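PDB 3I0P: malate dehydrogenase from Entamoeba histolytica, which probably catalyses the NAD-dependent interconversion of malate and oxaloacetate. Local coordinates for residues Lys56-Asp61 / Ser121-Ile126; Asp61-Gly66 / Asn90-Val95. All coordinates share one frame; numbering follows the deposited sequence.

Contact 1. Residues Lys56-Asp61 / Ser121-Ile126. With NAD (nicotinamide-adenine-dinucleotide), chain B.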
ATOM      1  N   LYS A  56      16.272 -22.316 -14.215  1.00 26.11           N
ATOM      2  CA  LYS A  56      16.522 -22.642 -15.613  1.00 26.39           C
ATOM      3  C   LYS A  56      15.711 -21.803 -16.617  1.00 26.48           C
ATOM      4  O   LYS A  56      16.293 -21.173 -17.512  1.00 26.52           O
ATOM      5  CB  LYS A  56      16.336 -24.130 -15.900  1.00 26.33           C
ATOM      6  CG  LYS A  56      17.016 -24.523 -17.197  1.00 27.01           C
ATOM      7  CD  LYS A  56      16.627 -25.895 -17.693  1.00 28.73           C
ATOM      8  CE  LYS A  56      16.920 -26.010 -19.197  1.00 29.91           C
ATOM      9  NZ  LYS A  56      15.888 -25.335 -20.042  1.00 28.76           N
ATOM     10  N   THR A  57      14.385 -21.807 -16.477  1.00 26.17           N
ATOM     11  CA  THR A  57      13.522 -21.187 -17.487  1.00 25.90           C
ATOM     12  C   THR A  57      13.479 -19.660 -17.417  1.00 25.23           C
ATOM     13  O   THR A  57      13.398 -19.001 -18.452  1.00 25.54           O
ATOM     14  CB  THR A  57      12.088 -21.729 -17.440  1.00 25.97           C
ATOM     15  OG1 THR A  57      11.523 -21.453 -16.158  1.00 27.75           O
ATOM     16  CG2 THR A  57      12.066 -23.239 -17.696  1.00 26.28           C
ATOM     17  N   VAL A  58      13.544 -19.096 -16.213  1.00 24.26           N
ATOM     18  CA  VAL A  58      13.362 -17.648 -16.054  1.00 23.29           C
ATOM     19  C   VAL A  58      14.681 -16.871 -16.123  1.00 23.05           C
ATOM     20  O   VAL A  58      14.691 -15.670 -16.411  1.00 22.93           O
ATOM     21  CB  VAL A  58      12.497 -17.318 -14.793  1.00 23.13           C
ATOM     22  CG1 VAL A  58      12.437 -15.824 -14.497  1.00 21.59           C
ATOM     23  CG2 VAL A  58      11.093 -17.871 -14.983  1.00 22.29           C
ATOM     24  N   TYR A  59      15.793 -17.564 -15.903  1.00 22.68           N
ATOM     25  CA  TYR A  59      17.100 -16.911 -15.925  1.00 22.45           C
ATOM     26  C   TYR A  59      18.075 -17.495 -16.958  1.00 22.49           C
ATOM     27  O   TYR A  59      18.472 -16.788 -17.891  1.00 22.06           O
ATOM     28  CB  TYR A  59      17.695 -16.829 -14.512  1.00 21.99           C
ATOM     29  CG  TYR A  59      16.761 -16.094 -13.575  1.00 22.38           C
ATOM     30  CD1 TYR A  59      16.649 -14.701 -13.621  1.00 21.41           C
ATOM     31  CD2 TYR A  59      15.941 -16.792 -12.676  1.00 21.46           C
ATOM     32  CE1 TYR A  59      15.765 -14.026 -12.783  1.00 20.71           C
ATOM     33  CE2 TYR A  59      15.059 -16.117 -11.836  1.00 20.01           C
ATOM     34  CZ  TYR A  59      14.984 -14.736 -11.890  1.00 20.46           C
ATOM     35  OH  TYR A  59      14.113 -14.064 -11.066  1.00 20.49           O
ATOM     36  N   ILE A  60      18.427 -18.775 -16.809  1.00 22.65           N
ATOM     37  CA  ILE A  60      19.419 -19.412 -17.684  1.00 22.80           C
ATOM     38  C   ILE A  60      18.965 -19.436 -19.148  1.00 23.25           C
ATOM     39  O   ILE A  60      19.680 -18.969 -20.027  1.00 23.16           O
ATOM     40  CB  ILE A  60      19.868 -20.815 -17.167  1.00 22.83           C
ATOM     41  CG1 ILE A  60      20.297 -20.743 -15.684  1.00 22.66           C
ATOM     42  CG2 ILE A  60      21.010 -21.391 -18.029  1.00 21.92           C
ATOM     43  CD1 ILE A  60      21.408 -19.731 -15.368  1.00 22.59           C
ATOM     44  N   ASP A  61      17.768 -19.947 -19.401  1.00 24.05           N
ATOM     45  CA  ASP A  61      17.207 -19.954 -20.749  1.00 25.22           C
ATOM     46  C   ASP A  61      17.131 -18.555 -21.355  1.00 25.66           C
ATOM     47  O   ASP A  61      17.183 -18.391 -22.576  1.00 26.05           O
ATOM     48  CB  ASP A  61      15.800 -20.549 -20.742  1.00 25.69           C
ATOM     49  CG  ASP A  61      15.790 -22.071 -20.645  1.00 26.61           C
ATOM     50  OD1 ASP A  61      16.875 -22.704 -20.624  1.00 27.07           O
ATOM     51  OD2 ASP A  61      14.669 -22.627 -20.588  1.00 28.11           O
ATOM     52  N   SER A 121      15.313  -2.792 -16.933  1.00 18.55           N
ATOM     53  CA  SER A 121      15.776  -3.879 -16.083  1.00 18.07           C
ATOM     54  C   SER A 121      14.988  -5.152 -16.399  1.00 18.11           C
ATOM     55  O   SER A 121      14.140  -5.165 -17.298  1.00 18.04           O
ATOM     56  CB  SER A 121      15.615  -3.503 -14.611  1.00 17.91           C
ATOM     57  OG  SER A 121      16.232  -4.454 -13.755  1.00 18.16           O
ATOM     58  N   THR A 122      15.270  -6.220 -15.662  1.00 18.04           N
ATOM     59  CA  THR A 122      14.596  -7.491 -15.876  1.00 18.45           C
ATOM     60  C   THR A 122      14.048  -8.019 -14.553  1.00 18.64           C
ATOM     61  O   THR A 122      14.166  -7.346 -13.528  1.00 18.41           O
ATOM     62  CB  THR A 122      15.531  -8.539 -16.539  1.00 18.57           C
ATOM     63  OG1 THR A 122      16.715  -8.706 -15.746  1.00 18.75           O
ATOM     64  CG2 THR A 122      15.923  -8.100 -17.953  1.00 18.12           C
ATOM     65  N   HIS A 123      13.448  -9.213 -14.594  1.00 18.77           N
ATOM     66  CA  HIS A 123      12.846  -9.845 -13.424  1.00 18.78           C
ATOM     67  C   HIS A 123      13.781  -9.811 -12.215  1.00 18.49           C
ATOM     68  O   HIS A 123      14.970 -10.147 -12.315  1.00 18.53           O
ATOM     69  CB  HIS A 123      12.457 -11.282 -13.750  1.00 19.27           C
ATOM     70  CG  HIS A 123      11.385 -11.828 -12.861  1.00 21.05           C
ATOM     71  ND1 HIS A 123      11.657 -12.593 -11.750  1.00 23.02           N
ATOM     72  CD2 HIS A 123      10.036 -11.717 -12.920  1.00 23.08           C
ATOM     73  CE1 HIS A 123      10.524 -12.932 -11.161  1.00 23.95           C
ATOM     74  NE2 HIS A 123       9.524 -12.407 -11.847  1.00 24.14           N
ATOM     75  N   PHE A 124      13.247  -9.388 -11.075  1.00 17.89           N
ATOM     76  CA  PHE A 124      14.087  -9.170  -9.904  1.00 17.21           C
ATOM     77  C   PHE A 124      13.760 -10.092  -8.731  1.00 16.96           C
ATOM     78  O   PHE A 124      14.161  -9.831  -7.596  1.00 17.54           O
ATOM     79  CB  PHE A 124      14.154  -7.663  -9.542  1.00 17.22           C
ATOM     80  CG  PHE A 124      13.021  -7.146  -8.681  1.00 16.93           C
ATOM     81  CD1 PHE A 124      13.070  -5.846  -8.202  1.00 16.45           C
ATOM     82  CD2 PHE A 124      11.929  -7.941  -8.333  1.00 17.67           C
ATOM     83  CE1 PHE A 124      12.053  -5.333  -7.394  1.00 17.72           C
ATOM     84  CE2 PHE A 124      10.914  -7.447  -7.510  1.00 18.61           C
ATOM     85  CZ  PHE A 124      10.971  -6.134  -7.045  1.00 17.99           C
ATOM     86  N   GLY A 125      13.056 -11.184  -9.022  1.00 16.21           N
ATOM     87  CA  GLY A 125      12.731 -12.192  -8.021  1.00 15.54           C
ATOM     88  C   GLY A 125      11.775 -11.661  -6.978  1.00 15.37           C
ATOM     89  O   GLY A 125      10.819 -10.959  -7.300  1.00 15.45           O
ATOM     90  N   ILE A 126      12.027 -11.984  -5.717  1.00 15.26           N
ATOM     91  CA  ILE A 126      11.121 -11.561  -4.652  1.00 15.29           C
ATOM     92  C   ILE A 126      11.287 -10.097  -4.235  1.00 15.43           C
ATOM     93  O   ILE A 126      12.401  -9.640  -3.952  1.00 15.32           O
ATOM     94  CB  ILE A 126      11.168 -12.503  -3.421  1.00 15.27           C
ATOM     95  CG1 ILE A 126      12.605 -12.721  -2.927  1.00 15.17           C
ATOM     96  CG2 ILE A 126      10.496 -13.808  -3.752  1.00 14.72           C
ATOM     97  CD1 ILE A 126      12.663 -13.168  -1.475  1.00 14.51           C
TER
HETATM   98  PA  NAD B 401       1.272 -14.195  -0.486  1.00 21.42           P
HETATM   99  O1A NAD B 401       2.021 -15.497  -0.338  1.00 22.92           O
HETATM  100  O2A NAD B 401      -0.197 -14.244  -0.754  1.00 22.83           O
HETATM  101  O5B NAD B 401       1.547 -13.363   0.862  1.00 23.53           O
HETATM  102  C5B NAD B 401       2.892 -13.197   1.343  1.00 23.70           C
HETATM  103  C4B NAD B 401       3.001 -12.107   2.418  1.00 24.76           C
HETATM  104  O4B NAD B 401       1.878 -12.119   3.309  1.00 26.17           O
HETATM  105  C3B NAD B 401       4.211 -12.293   3.310  1.00 24.91           C
HETATM  106  O3B NAD B 401       4.654 -10.997   3.748  1.00 24.87           O
HETATM  107  C2B NAD B 401       3.678 -13.087   4.482  1.00 25.60           C
HETATM  108  O2B NAD B 401       4.453 -12.870   5.662  1.00 26.47           O
HETATM  109  C1B NAD B 401       2.287 -12.505   4.631  1.00 26.99           C
HETATM  110  N9A NAD B 401       1.278 -13.430   5.225  1.00 28.08           N
HETATM  111  C8A NAD B 401       0.848 -14.594   4.716  1.00 27.82           C
HETATM  112  N7A NAD B 401      -0.090 -15.100   5.546  1.00 28.28           N
HETATM  113  C5A NAD B 401      -0.252 -14.237   6.576  1.00 28.79           C
HETATM  114  C6A NAD B 401      -1.059 -14.209   7.718  1.00 29.03           C
HETATM  115  N6A NAD B 401      -1.924 -15.216   7.990  1.00 29.09           N
HETATM  116  N1A NAD B 401      -0.969 -13.166   8.579  1.00 28.84           N
HETATM  117  C2A NAD B 401      -0.119 -12.157   8.344  1.00 28.63           C
HETATM  118  N3A NAD B 401       0.661 -12.156   7.255  1.00 29.25           N
HETATM  119  C4A NAD B 401       0.614 -13.183   6.360  1.00 28.66           C
HETATM  120  O3  NAD B 401       1.995 -13.232  -1.581  1.00 23.10           O
HETATM  121  PN  NAD B 401       2.082 -13.416  -3.197  1.00 21.48           P
HETATM  122  O1N NAD B 401       1.311 -12.275  -3.816  1.00 22.40           O
HETATM  123  O2N NAD B 401       1.783 -14.843  -3.584  1.00 22.63           O
HETATM  124  O5D NAD B 401       3.634 -13.172  -3.515  1.00 21.69           O
HETATM  125  C5D NAD B 401       4.598 -14.211  -3.325  1.00 21.66           C
HETATM  126  C4D NAD B 401       5.963 -13.773  -3.850  1.00 20.44           C
HETATM  127  O4D NAD B 401       5.908 -13.549  -5.262  1.00 21.02           O
HETATM  128  C3D NAD B 401       6.428 -12.463  -3.226  1.00 19.71           C
HETATM  129  O3D NAD B 401       7.721 -12.687  -2.647  1.00 18.42           O
HETATM  130  C2D NAD B 401       6.456 -11.452  -4.373  1.00 18.98           C
HETATM  131  O2D NAD B 401       7.524 -10.489  -4.329  1.00 18.97           O
HETATM  132  C1D NAD B 401       6.635 -12.355  -5.572  1.00 19.70           C
HETATM  133  N1N NAD B 401       6.183 -11.720  -6.809  1.00 20.08           N
HETATM  134  C2N NAD B 401       7.118 -11.220  -7.648  1.00 19.86           C
HETATM  135  C3N NAD B 401       6.733 -10.605  -8.842  1.00 20.20           C
HETATM  136  C7N NAD B 401       7.757 -10.040  -9.787  1.00 20.23           C
HETATM  137  O7N NAD B 401       7.377  -9.514 -10.825  1.00 20.91           O
HETATM  138  N7N NAD B 401       9.048 -10.125  -9.477  1.00 18.39           N
HETATM  139  C4N NAD B 401       5.374 -10.518  -9.156  1.00 20.56           C
HETATM  140  C5N NAD B 401       4.428 -11.036  -8.265  1.00 20.81           C
HETATM  141  C6N NAD B 401       4.865 -11.641  -7.087  1.00 19.98           C
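V58 and H123 mark the closest backbone approach, with their CA atoms 8.3 Å apart. Helix 55-64 here faces the irregular loop between strand 113-121 and helix 127-136, and side chains bridge the gap. Within the helix a wide pi-type turn closes with D61 N bonded to K56 O. Y59 and H123 cross at about a right angle. H123 ND1 donates to Y59 OH over 2.9 Å, at an N-H...O angle of 157° and close to the imidazole plane. CG of H123 lies anti to its own backbone N (chi1 -157°), which swings the ring out of the loop to meet the phenol. V58 CG1 lies 3.7 Å above one face of the Y59 ring, offset toward the rim, and comes within 4.3 Å of H123 ND1; at the edge of the phenol ring, in its plane, sits H123 O. NAD approaches the imidazole separately: N7N of its carboxamide lies over one face, 3.3 Å from H123 NE2. The same N7N donates to G125 O (2.9 Å), in a loop that F124 and I126 also line against the cofactor. The bond from ND1 is consistent with a second-shell role for the phenol, which would restrict rotation of the imidazole and bias the face turned to the nicotinamide amide.

Contact 2. Residues Asp61-Gly66 / Asn90-Val95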
ATOM      1  N   ASP A  61      17.768 -19.947 -19.401  1.00 24.05           N
ATOM      2  CA  ASP A  61      17.207 -19.954 -20.749  1.00 25.22           C
ATOM      3  C   ASP A  61      17.131 -18.555 -21.355  1.00 25.66           C
ATOM      4  O   ASP A  61      17.183 -18.391 -22.576  1.00 26.05           O
ATOM      5  CB  ASP A  61      15.800 -20.549 -20.742  1.00 25.69           C
ATOM      6  CG  ASP A  61      15.790 -22.071 -20.645  1.00 26.61           C
ATOM      7  OD1 ASP A  61      16.875 -22.704 -20.624  1.00 27.07           O
ATOM      8  OD2 ASP A  61      14.669 -22.627 -20.588  1.00 28.11           O
ATOM      9  N   ARG A  62      16.992 -17.547 -20.502  1.00 25.85           N
ATOM     10  CA  ARG A  62      16.819 -16.191 -20.987  1.00 25.62           C
ATOM     11  C   ARG A  62      18.162 -15.545 -21.310  1.00 25.94           C
ATOM     12  O   ARG A  62      18.266 -14.797 -22.287  1.00 26.21           O
ATOM     13  CB  ARG A  62      15.981 -15.363 -20.014  1.00 25.31           C
ATOM     14  CG  ARG A  62      14.583 -15.904 -19.861  1.00 24.30           C
ATOM     15  CD  ARG A  62      13.616 -14.811 -19.460  1.00 24.74           C
ATOM     16  NE  ARG A  62      12.262 -15.323 -19.236  1.00 24.79           N
ATOM     17  CZ  ARG A  62      11.335 -14.697 -18.516  1.00 24.04           C
ATOM     18  NH1 ARG A  62      11.610 -13.537 -17.942  1.00 24.92           N
ATOM     19  NH2 ARG A  62      10.137 -15.231 -18.364  1.00 23.48           N
ATOM     20  N   ILE A  63      19.184 -15.847 -20.506  1.00 26.07           N
ATOM     21  CA  ILE A  63      20.563 -15.466 -20.829  1.00 26.33           C
ATOM     22  C   ILE A  63      20.997 -16.105 -22.172  1.00 27.05           C
ATOM     23  O   ILE A  63      21.670 -15.464 -23.002  1.00 26.95           O
ATOM     24  CB  ILE A  63      21.541 -15.861 -19.710  1.00 25.92           C
ATOM     25  CG1 ILE A  63      21.156 -15.169 -18.398  1.00 25.93           C
ATOM     26  CG2 ILE A  63      22.982 -15.513 -20.102  1.00 25.69           C
ATOM     27  CD1 ILE A  63      21.929 -15.651 -17.181  1.00 24.39           C
ATOM     28  N   LYS A  64      20.586 -17.360 -22.373  1.00 27.34           N
ATOM     29  CA  LYS A  64      20.817 -18.088 -23.619  1.00 27.64           C
ATOM     30  C   LYS A  64      20.074 -17.453 -24.807  1.00 27.85           C
ATOM     31  O   LYS A  64      20.575 -17.464 -25.932  1.00 28.06           O
ATOM     32  CB  LYS A  64      20.422 -19.560 -23.455  1.00 27.57           C
ATOM     33  CG  LYS A  64      21.512 -20.437 -22.836  1.00 27.82           C
ATOM     34  CD  LYS A  64      20.961 -21.776 -22.312  1.00 29.43           C
ATOM     35  CE  LYS A  64      20.269 -22.607 -23.397  1.00 30.26           C
ATOM     36  NZ  LYS A  64      19.379 -23.677 -22.849  1.00 30.91           N
ATOM     37  N   LYS A  65      18.890 -16.897 -24.558  1.00 27.70           N
ATOM     38  CA  LYS A  65      18.139 -16.201 -25.606  1.00 27.61           C
ATOM     39  C   LYS A  65      18.457 -14.696 -25.644  1.00 27.15           C
ATOM     40  O   LYS A  65      17.700 -13.907 -26.205  1.00 27.23           O
ATOM     41  CB  LYS A  65      16.626 -16.462 -25.474  1.00 27.77           C
ATOM     42  CG  LYS A  65      16.200 -17.884 -25.874  1.00 29.27           C
ATOM     43  CD  LYS A  65      14.686 -18.104 -25.773  1.00 32.51           C
ATOM     44  CE  LYS A  65      14.281 -18.622 -24.384  1.00 34.91           C
ATOM     45  NZ  LYS A  65      12.827 -18.467 -24.078  1.00 35.46           N
ATOM     46  N   GLY A  66      19.579 -14.305 -25.045  1.00 26.91           N
ATOM     47  CA  GLY A  66      20.040 -12.904 -25.079  1.00 26.34           C
ATOM     48  C   GLY A  66      19.144 -11.871 -24.402  1.00 25.93           C
ATOM     49  O   GLY A  66      19.331 -10.670 -24.592  1.00 25.81           O
ATOM     50  N   ASN A  90      19.707  -3.567 -19.281  1.00 21.49           N
ATOM     51  CA  ASN A  90      19.179  -4.913 -19.548  1.00 21.01           C
ATOM     52  C   ASN A  90      19.835  -5.999 -18.675  1.00 20.51           C
ATOM     53  O   ASN A  90      19.850  -7.179 -19.033  1.00 20.64           O
ATOM     54  CB  ASN A  90      19.218  -5.245 -21.063  1.00 20.72           C
ATOM     55  CG  ASN A  90      18.589  -6.602 -21.397  1.00 20.98           C
ATOM     56  OD1 ASN A  90      19.173  -7.393 -22.125  1.00 22.91           O
ATOM     57  ND2 ASN A  90      17.412  -6.870 -20.865  1.00 20.57           N
ATOM     58  N   GLY A  91      20.351  -5.596 -17.515  1.00 19.86           N
ATOM     59  CA  GLY A  91      20.928  -6.554 -16.566  1.00 19.16           C
ATOM     60  C   GLY A  91      19.896  -7.318 -15.746  1.00 18.64           C
ATOM     61  O   GLY A  91      18.684  -7.204 -15.970  1.00 18.36           O
ATOM     62  N   PHE A  92      20.386  -8.102 -14.790  1.00 18.13           N
ATOM     63  CA  PHE A  92      19.534  -8.803 -13.836  1.00 17.79           C
ATOM     64  C   PHE A  92      18.833  -7.810 -12.926  1.00 17.88           C
ATOM     65  O   PHE A  92      19.471  -6.902 -12.378  1.00 18.08           O
ATOM     66  CB  PHE A  92      20.372  -9.657 -12.911  1.00 17.56           C
ATOM     67  CG  PHE A  92      21.084 -10.790 -13.570  1.00 17.76           C
ATOM     68  CD1 PHE A  92      20.390 -11.942 -13.956  1.00 17.65           C
ATOM     69  CD2 PHE A  92      22.471 -10.747 -13.725  1.00 16.35           C
ATOM     70  CE1 PHE A  92      21.071 -13.017 -14.523  1.00 17.65           C
ATOM     71  CE2 PHE A  92      23.154 -11.815 -14.278  1.00 16.24           C
ATOM     72  CZ  PHE A  92      22.458 -12.952 -14.681  1.00 16.59           C
ATOM     73  N   GLY A  93      17.535  -8.007 -12.717  1.00 17.65           N
ATOM     74  CA  GLY A  93      16.800  -7.177 -11.776  1.00 17.34           C
ATOM     75  C   GLY A  93      17.432  -7.210 -10.399  1.00 16.97           C
ATOM     76  O   GLY A  93      17.431  -6.210  -9.691  1.00 16.57           O
ATOM     77  N   HIS A  94      17.978  -8.371 -10.037  1.00 17.11           N
ATOM     78  CA  HIS A  94      18.608  -8.591  -8.732  1.00 17.03           C
ATOM     79  C   HIS A  94      19.853  -7.750  -8.606  1.00 16.89           C
ATOM     80  O   HIS A  94      20.158  -7.249  -7.521  1.00 17.12           O
ATOM     81  CB  HIS A  94      18.971 -10.059  -8.540  1.00 17.23           C
ATOM     82  CG  HIS A  94      18.070 -10.998  -9.269  1.00 17.73           C
ATOM     83  ND1 HIS A  94      18.245 -11.305 -10.602  1.00 17.28           N
ATOM     84  CD2 HIS A  94      16.972 -11.680  -8.864  1.00 18.45           C
ATOM     85  CE1 HIS A  94      17.303 -12.150 -10.980  1.00 18.87           C
ATOM     86  NE2 HIS A  94      16.518 -12.396  -9.946  1.00 18.71           N
ATOM     87  N   VAL A  95      20.565  -7.585  -9.721  1.00 16.78           N
ATOM     88  CA  VAL A  95      21.741  -6.723  -9.758  1.00 16.81           C
ATOM     89  C   VAL A  95      21.313  -5.263  -9.595  1.00 17.20           C
ATOM     90  O   VAL A  95      21.815  -4.564  -8.717  1.00 17.34           O
ATOM     91  CB  VAL A  95      22.574  -6.950 -11.047  1.00 16.77           C
ATOM     92  CG1 VAL A  95      23.628  -5.858 -11.231  1.00 15.96           C
ATOM     93  CG2 VAL A  95      23.223  -8.331 -11.016  1.00 16.60           C
TER
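I63 meets F92 at the rim of its ring, not over a face: CD1 lies near the ring plane, 3.7 Å from CZ and 3.8 Å from CE1, and the two side chains cross at about a right angle. The isoleucine reaches this far because its chain is extended beyond CG1 (chi2 171°), carrying the terminal methyl across a gap that leaves the CA atoms of I63 and F92 9.7 Å apart. In F92, CG is anti to the carbonyl carbon (chi1 -66°), and the ring projects from the loop toward the helix. V35 of helix 29-45, together with S27 and I68 from loops, also packs against this phenyl. F92 CB in turn touches the edge of the H94 ring, in its plane. The I63-F92 touch is apolar and sets the end of one helix against the start of another; the two segments together bury only 90 Å². Helix 55-64 finishes in a Schellman motif: G66, with positive phi, is the C-prime residue, its N bonded to I63 O at 3.1 Å while M67 N bonds to R62 O. Across the contact, F92 occupies the N-cap position of helix 93-111. Beyond the apolar pair, the CB of N90 points toward 61-66, and its OD1 stops 4.1 Å from G66 O, an approach of two oxygens without a bond. The amide of N90 is engaged nearby instead: ND2 bonds to M67 O and OD1 accepts from K279 NZ. The backbone of N90 is also bonded to N69, just past the turn, and to N120 of strand 113-121.

In the fold
Contacts 1 and 2 share D61 and helix 55-64, their centres lie 6 Å apart, and along the chain contact 2 is nested inside the loop that contact 1 closes. They touch directly through a probable hydrogen bond between Y59 OH and H94 NE2 (3.1 Å), so the phenol that meets H123 also reaches the start of helix 93-111. T122 OG1 is hydrogen-bonded to G91 O, tying the two loops together. Contact 1 borders the nicotinamide end of the cofactor, whereas the F92 side chain of contact 2 is about 12 Å from NAD. H245 and K246 of the second subunit also bond to this NAD, placing contact 1 at a pocket shared between subunits.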